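Single-stranded DNA-binding protein (PDB 5ODK) probably binds single-stranded DNA through an OB-fold domain, serving the replication of the Enterobacter phage Enc34. Local coordinates at residues 33-38 with 49-54; 145-150 with 164-169. All coordinates share one frame; numbering follows the deposited sequence.

Contact 1: residues 33-38 with 49-54; sequences PHLDKP and YSITLL
Tyr49 and Pro38 meet where two antiparallel strands of the OB fold begin to part: strand 28-34 ends beside the start of strand 49-56, and the chain beyond His34 loops back over the tyrosine. Tyr49 gives up more surface than any other residue of the two segments. Its CG stands anti to its own carbonyl carbon (chi1 -60°), which turns the ring back toward segment 33-38, one face under Pro38 and an edge near His34 O. Pro38 covers that face in a CH-pi contact, CB lying 4.0 Å from the centroid of the Tyr49 ring and only 15° off its normal. Toward the phenol end the proline continues the cover, its CD 3.5 Å from Tyr49 CZ. A proline suits this place because its compact, rigid ring offers several C-H groups to an aromatic face without a flexible chain to immobilise.

Ser50, next along the strand, pairs with His34 in a hydrogen-bonded antiparallel bridge. His34 N gives its hydrogen to Ser50 O at 2.8 Å, and Ser50 N returns one to His34 O at 2.9 Å. Both side chains leave on the same face of the sheet, where the small serine lets its OG lie near the plane of the imidazole, at the ring edge; the His34 ring also stacks on Tyr39. Leu35 and Ile51 are both buried; Leu35 starts away from the strand, but its end swings back, and Leu35 CD1 comes within 4.3 Å of Ile51 CD1. Tyr49 CA makes a bent CA-H...O contact with His34 O at 3.2 Å (123° at the hydrogen).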
loop_
_atom_site.group_PDB
_atom_site.type_symbol
_atom_site.label_atom_id
_atom_site.label_comp_id
_atom_site.label_asym_id
_atom_site.label_seq_id
_atom_site.Cartn_x
_atom_site.Cartn_y
_atom_site.Cartn_z
ATOM N N PRO A 33 -7.879 3.158 7.337
ATOM C CA PRO A 33 -6.640 3.842 7.691
ATOM C C PRO A 33 -6.366 3.848 9.195
ATOM O O PRO A 33 -7.285 4.128 9.993
ATOM C CB PRO A 33 -6.858 5.269 7.212
ATOM C CG PRO A 33 -8.354 5.440 7.272
ATOM C CD PRO A 33 -8.881 4.088 6.835
ATOM N N HIS A 34 -5.125 3.530 9.539
ATOM C CA HIS A 34 -4.571 3.670 10.896
ATOM C C HIS A 34 -3.236 4.332 10.769
ATOM O O HIS A 34 -2.191 3.723 10.829
ATOM C CB HIS A 34 -4.501 2.342 11.609
ATOM C CG HIS A 34 -5.837 1.761 11.898
ATOM N ND1 HIS A 34 -6.670 2.267 12.877
ATOM C CD2 HIS A 34 -6.520 0.773 11.296
ATOM C CE1 HIS A 34 -7.798 1.580 12.896
ATOM N NE2 HIS A 34 -7.728 0.656 11.950
ATOM N N LEU A 35 -3.321 5.640 10.548
ATOM C CA LEU A 35 -2.168 6.506 10.304
ATOM C C LEU A 35 -1.894 7.462 11.457
ATOM O O LEU A 35 -0.829 8.074 11.522
ATOM C CB LEU A 35 -2.363 7.314 9.041
ATOM C CG LEU A 35 -2.664 6.525 7.776
ATOM C CD1 LEU A 35 -2.876 7.470 6.609
ATOM C CD2 LEU A 35 -1.589 5.499 7.443
ATOM N N ASP A 36 -2.891 7.601 12.317
ATOM C CA ASP A 36 -2.865 8.561 13.401
ATOM C C ASP A 36 -2.080 8.070 14.586
ATOM O O ASP A 36 -1.291 8.839 15.194
ATOM C CB ASP A 36 -4.306 8.970 13.773
ATOM C CG ASP A 36 -5.237 7.836 14.119
ATOM O OD1 ASP A 36 -5.022 6.658 13.693
ATOM O OD2 ASP A 36 -6.268 8.118 14.782
ATOM N N LYS A 37 -2.373 6.839 14.964
ATOM C CA LYS A 37 -1.809 6.188 16.094
ATOM C C LYS A 37 -1.748 4.713 15.707
ATOM O O LYS A 37 -2.598 4.188 14.945
ATOM C CB LYS A 37 -2.669 6.404 17.368
ATOM C CG LYS A 37 -2.690 7.852 17.854
ATOM C CD LYS A 37 -3.481 8.077 19.122
ATOM C CE LYS A 37 -3.568 9.565 19.417
ATOM N NZ LYS A 37 -4.342 9.766 20.660
ATOM N N PRO A 38 -0.750 4.012 16.253
ATOM C CA PRO A 38 -0.683 2.606 15.896
ATOM C C PRO A 38 -1.721 1.781 16.645
ATOM O O PRO A 38 -2.269 2.213 17.655
ATOM C CB PRO A 38 0.754 2.217 16.238
ATOM C CG PRO A 38 1.176 3.191 17.290
ATOM C CD PRO A 38 0.385 4.447 17.085
ATOM N N TYR A 49 0.976 0.910 12.394
ATOM C CA TYR A 49 0.237 1.760 11.458
ATOM C C TYR A 49 -0.164 0.895 10.249
ATOM O O TYR A 49 0.562 -0.037 9.902
ATOM C CB TYR A 49 1.123 2.908 11.028
ATOM C CG TYR A 49 1.568 3.779 12.177
ATOM C CD1 TYR A 49 2.705 3.510 12.884
ATOM C CD2 TYR A 49 0.823 4.880 12.558
ATOM C CE1 TYR A 49 3.101 4.298 13.964
ATOM C CE2 TYR A 49 1.215 5.684 13.621
ATOM C CZ TYR A 49 2.354 5.388 14.323
ATOM O OH TYR A 49 2.741 6.208 15.350
ATOM N N SER A 50 -1.277 1.206 9.617
ATOM C CA SER A 50 -1.713 0.383 8.490
ATOM C C SER A 50 -2.676 1.125 7.571
ATOM O O SER A 50 -3.265 2.145 7.969
ATOM C CB SER A 50 -2.331 -0.916 9.002
ATOM O OG SER A 50 -3.508 -0.642 9.704
ATOM N N ILE A 51 -2.885 0.576 6.391
ATOM C CA ILE A 51 -3.907 1.027 5.492
ATOM C C ILE A 51 -4.199 -0.105 4.502
ATOM O O ILE A 51 -3.315 -0.957 4.257
ATOM C CB ILE A 51 -3.452 2.322 4.739
ATOM C CG1 ILE A 51 -4.624 3.116 4.180
ATOM C CG2 ILE A 51 -2.428 1.966 3.662
ATOM C CD1 ILE A 51 -4.219 4.547 3.818
ATOM N N THR A 52 -5.409 -0.091 3.951
ATOM C CA THR A 52 -5.751 -0.901 2.806
ATOM C C THR A 52 -5.918 0.058 1.623
ATOM O O THR A 52 -6.515 1.132 1.747
ATOM C CB THR A 52 -7.019 -1.722 3.083
ATOM O OG1 THR A 52 -6.719 -2.686 4.095
ATOM C CG2 THR A 52 -7.484 -2.434 1.806
ATOM N N LEU A 53 -5.399 -0.349 0.473
ATOM C CA LEU A 53 -5.466 0.439 -0.763
ATOM C C LEU A 53 -6.260 -0.348 -1.774
ATOM O O LEU A 53 -5.959 -1.525 -2.031
ATOM C CB LEU A 53 -4.078 0.748 -1.276
ATOM C CG LEU A 53 -3.135 1.415 -0.278
ATOM C CD1 LEU A 53 -1.738 1.488 -0.847
ATOM C CD2 LEU A 53 -3.585 2.813 0.146
ATOM N N LEU A 54 -7.301 0.268 -2.332
ATOM C CA LEU A 54 -8.132 -0.333 -3.336
ATOM C C LEU A 54 -7.720 0.255 -4.663
ATOM O O LEU A 54 -7.917 1.453 -4.934
ATOM C CB LEU A 54 -9.581 -0.037 -3.018
ATOM C CG LEU A 54 -10.049 -0.513 -1.660
ATOM C CD1 LEU A 54 -11.472 -0.072 -1.428
ATOM C CD2 LEU A 54 -9.911 -2.023 -1.483
#

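Contact 2: residues 145-150 with 164-169; sequences VSSVIR and ANLLSV. With PO4 (phosphate ion), chain D.
Ser147 turns its hydroxyl anti to the backbone N (chi1 178°), which carries OG across to Ser168 O at 2.9 Å, almost in line with that carbonyl. Arg150 also starts with CG anti to its N, then bends at chi3 (71°), bringing the guanidinium edge to a phosphate ion, probably from the crystallisation liquor. Its NH2 donates to phosphate O1 at 2.8 Å, while water 2 joins Arg150 NE, Asn165 ND2 and the same oxygen; a long cation suits this partly exposed end, where it can reach an anion.

Between these ends lies a classic beta bulge: Leu167 and Ser168 both face Val148, whose O accepts from Leu167 N at 2.9 Å and from Ser168 N at 3.2 Å. Ser168 O likewise takes two donors, Ser147 OG and Val148 N, so the buried hydroxyl of Ser147, a residue small enough to fit there, has a partner. Val145 CG1 packs on Val169 CG1 at 3.8 Å, branched residues suited to extended strands.

The two strands form the long hairpin 144-156 and 159-173. Strand 23-26 borders its first arm, Ile149, Ala164 and Leu166 touch Ala113 of strand 108-115, and Leu2 of helix 2-5 covers Val148, Leu167 and Ser168.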
loop_
_atom_site.group_PDB
_atom_site.type_symbol
_atom_site.label_atom_id
_atom_site.label_comp_id
_atom_site.label_asym_id
_atom_site.label_seq_id
_atom_site.Cartn_x
_atom_site.Cartn_y
_atom_site.Cartn_z
ATOM N N VAL A 145 -5.954 8.404 -2.358
ATOM C CA VAL A 145 -4.581 8.659 -1.945
ATOM C C VAL A 145 -3.601 8.171 -2.987
ATOM O O VAL A 145 -3.969 7.438 -3.915
ATOM C CB VAL A 145 -4.261 7.964 -0.585
ATOM C CG1 VAL A 145 -5.230 8.448 0.489
ATOM C CG2 VAL A 145 -4.283 6.448 -0.692
ATOM N N SER A 146 -2.346 8.527 -2.801
ATOM C CA SER A 146 -1.218 7.858 -3.415
ATOM C C SER A 146 -0.308 7.414 -2.308
ATOM O O SER A 146 -0.210 8.073 -1.278
ATOM C CB SER A 146 -0.493 8.764 -4.401
ATOM O OG SER A 146 -1.373 9.116 -5.427
ATOM N N SER A 147 0.352 6.286 -2.453
ATOM C CA SER A 147 1.115 5.721 -1.342
ATOM C C SER A 147 2.392 5.087 -1.824
ATOM O O SER A 147 2.400 4.447 -2.901
ATOM C CB SER A 147 0.247 4.703 -0.609
ATOM O OG SER A 147 0.901 4.046 0.458
ATOM N N VAL A 148 3.448 5.209 -1.046
ATOM C CA VAL A 148 4.699 4.495 -1.273
ATOM C C VAL A 148 4.808 3.347 -0.291
ATOM O O VAL A 148 4.666 3.529 0.934
ATOM C CB VAL A 148 5.938 5.414 -1.209
ATOM C CG1 VAL A 148 7.198 4.604 -1.447
ATOM C CG2 VAL A 148 5.831 6.528 -2.220
ATOM N N ILE A 149 5.052 2.169 -0.874
ATOM C CA ILE A 149 5.183 0.929 -0.145
ATOM C C ILE A 149 6.471 0.222 -0.563
ATOM O O ILE A 149 7.099 0.601 -1.567
ATOM C CB ILE A 149 3.954 -0.001 -0.379
ATOM C CG1 ILE A 149 3.842 -0.425 -1.855
ATOM C CG2 ILE A 149 2.671 0.681 0.080
ATOM C CD1 ILE A 149 2.799 -1.481 -2.109
ATOM N N ARG A 150 6.869 -0.789 0.184
ATOM C CA ARG A 150 7.958 -1.646 -0.295
ATOM C C ARG A 150 7.759 -3.037 0.275
ATOM O O ARG A 150 7.512 -3.185 1.463
ATOM C CB ARG A 150 9.335 -1.125 0.085
ATOM C CG ARG A 150 10.401 -1.827 -0.757
ATOM C CD ARG A 150 11.759 -1.184 -0.660
ATOM N NE ARG A 150 12.373 -1.417 0.646
ATOM C CZ ARG A 150 13.630 -1.075 0.945
ATOM N NH1 ARG A 150 14.388 -0.388 0.069
ATOM N NH2 ARG A 150 14.123 -1.396 2.122
ATOM N N ALA A 164 3.942 -5.808 2.851
ATOM C CA ALA A 164 4.305 -4.495 2.322
ATOM C C ALA A 164 4.482 -3.494 3.482
ATOM O O ALA A 164 3.563 -3.318 4.298
ATOM C CB ALA A 164 3.260 -3.977 1.364
ATOM N N ASN A 165 5.644 -2.880 3.535
ATOM C CA ASN A 165 5.866 -1.732 4.413
ATOM C C ASN A 165 5.120 -0.538 3.851
ATOM O O ASN A 165 5.157 -0.264 2.664
ATOM C CB ASN A 165 7.351 -1.378 4.506
ATOM C CG ASN A 165 8.115 -2.260 5.455
ATOM O OD1 ASN A 165 7.620 -2.530 6.543
ATOM N ND2 ASN A 165 9.303 -2.714 5.037
ATOM N N LEU A 166 4.482 0.196 4.759
ATOM C CA LEU A 166 3.777 1.439 4.459
ATOM C C LEU A 166 4.680 2.596 4.783
ATOM O O LEU A 166 4.975 2.823 5.955
ATOM C CB LEU A 166 2.500 1.517 5.274
ATOM C CG LEU A 166 1.650 2.760 5.065
ATOM C CD1 LEU A 166 1.214 2.891 3.633
ATOM C CD2 LEU A 166 0.455 2.739 5.995
ATOM N N LEU A 167 5.115 3.354 3.769
ATOM C CA LEU A 167 6.149 4.380 3.969
ATOM C C LEU A 167 5.645 5.801 3.789
ATOM O O LEU A 167 6.160 6.709 4.469
ATOM C CB LEU A 167 7.354 4.089 3.096
ATOM C CG LEU A 167 7.917 2.731 3.505
ATOM C CD1 LEU A 167 8.579 1.986 2.408
ATOM C CD2 LEU A 167 8.682 2.730 4.766
ATOM N N SER A 168 4.633 6.016 2.969
ATOM C CA SER A 168 4.019 7.338 2.841
ATOM C C SER A 168 2.607 7.209 2.345
ATOM O O SER A 168 2.285 6.271 1.595
ATOM C CB SER A 168 4.852 8.207 1.948
ATOM O OG SER A 168 4.780 7.856 0.616
ATOM N N VAL A 169 1.748 8.161 2.716
ATOM C CA VAL A 169 0.402 8.297 2.197
ATOM C C VAL A 169 0.171 9.768 1.909
ATOM O O VAL A 169 0.393 10.594 2.798
ATOM C CB VAL A 169 -0.657 7.789 3.161
ATOM C CG1 VAL A 169 -2.045 7.911 2.562
ATOM C CG2 VAL A 169 -0.372 6.340 3.543
HETATM P P PO4 D . 13.542 -4.567 4.375
HETATM O O1 PO4 D . 13.011 -3.291 3.935
HETATM O O2 PO4 D . 15.061 -4.371 4.316
HETATM O O3 PO4 D . 13.082 -5.010 5.776
HETATM O O4 PO4 D . 13.206 -5.701 3.387
HETATM O O HOH W 1 2.749 8.977 -0.781
HETATM O O HOH W 2 10.817 -3.061 2.495
#

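Contact 2 is the more buried of the two, about 5 Å from the chain centre to its own centre, whereas contact 1 lies about 9 Å out and is only partly buried. Both belong to one curved sheet, in which strands 28-34 and 144-156 are neighbours, and their centres are 10 Å apart. They share a hydrophobic interior: Leu35 CD2 lies 3.7 Å from Leu166 CD2, and Leu53 CD1 lies 3.8 Å from Ser147 CB. Chemistry follows place. Contact 1 has a single bridge and closes a strand end with aromatic and proline packing, while contact 2 runs through four bridges and a bulge, leaving its charged group at the partly exposed end.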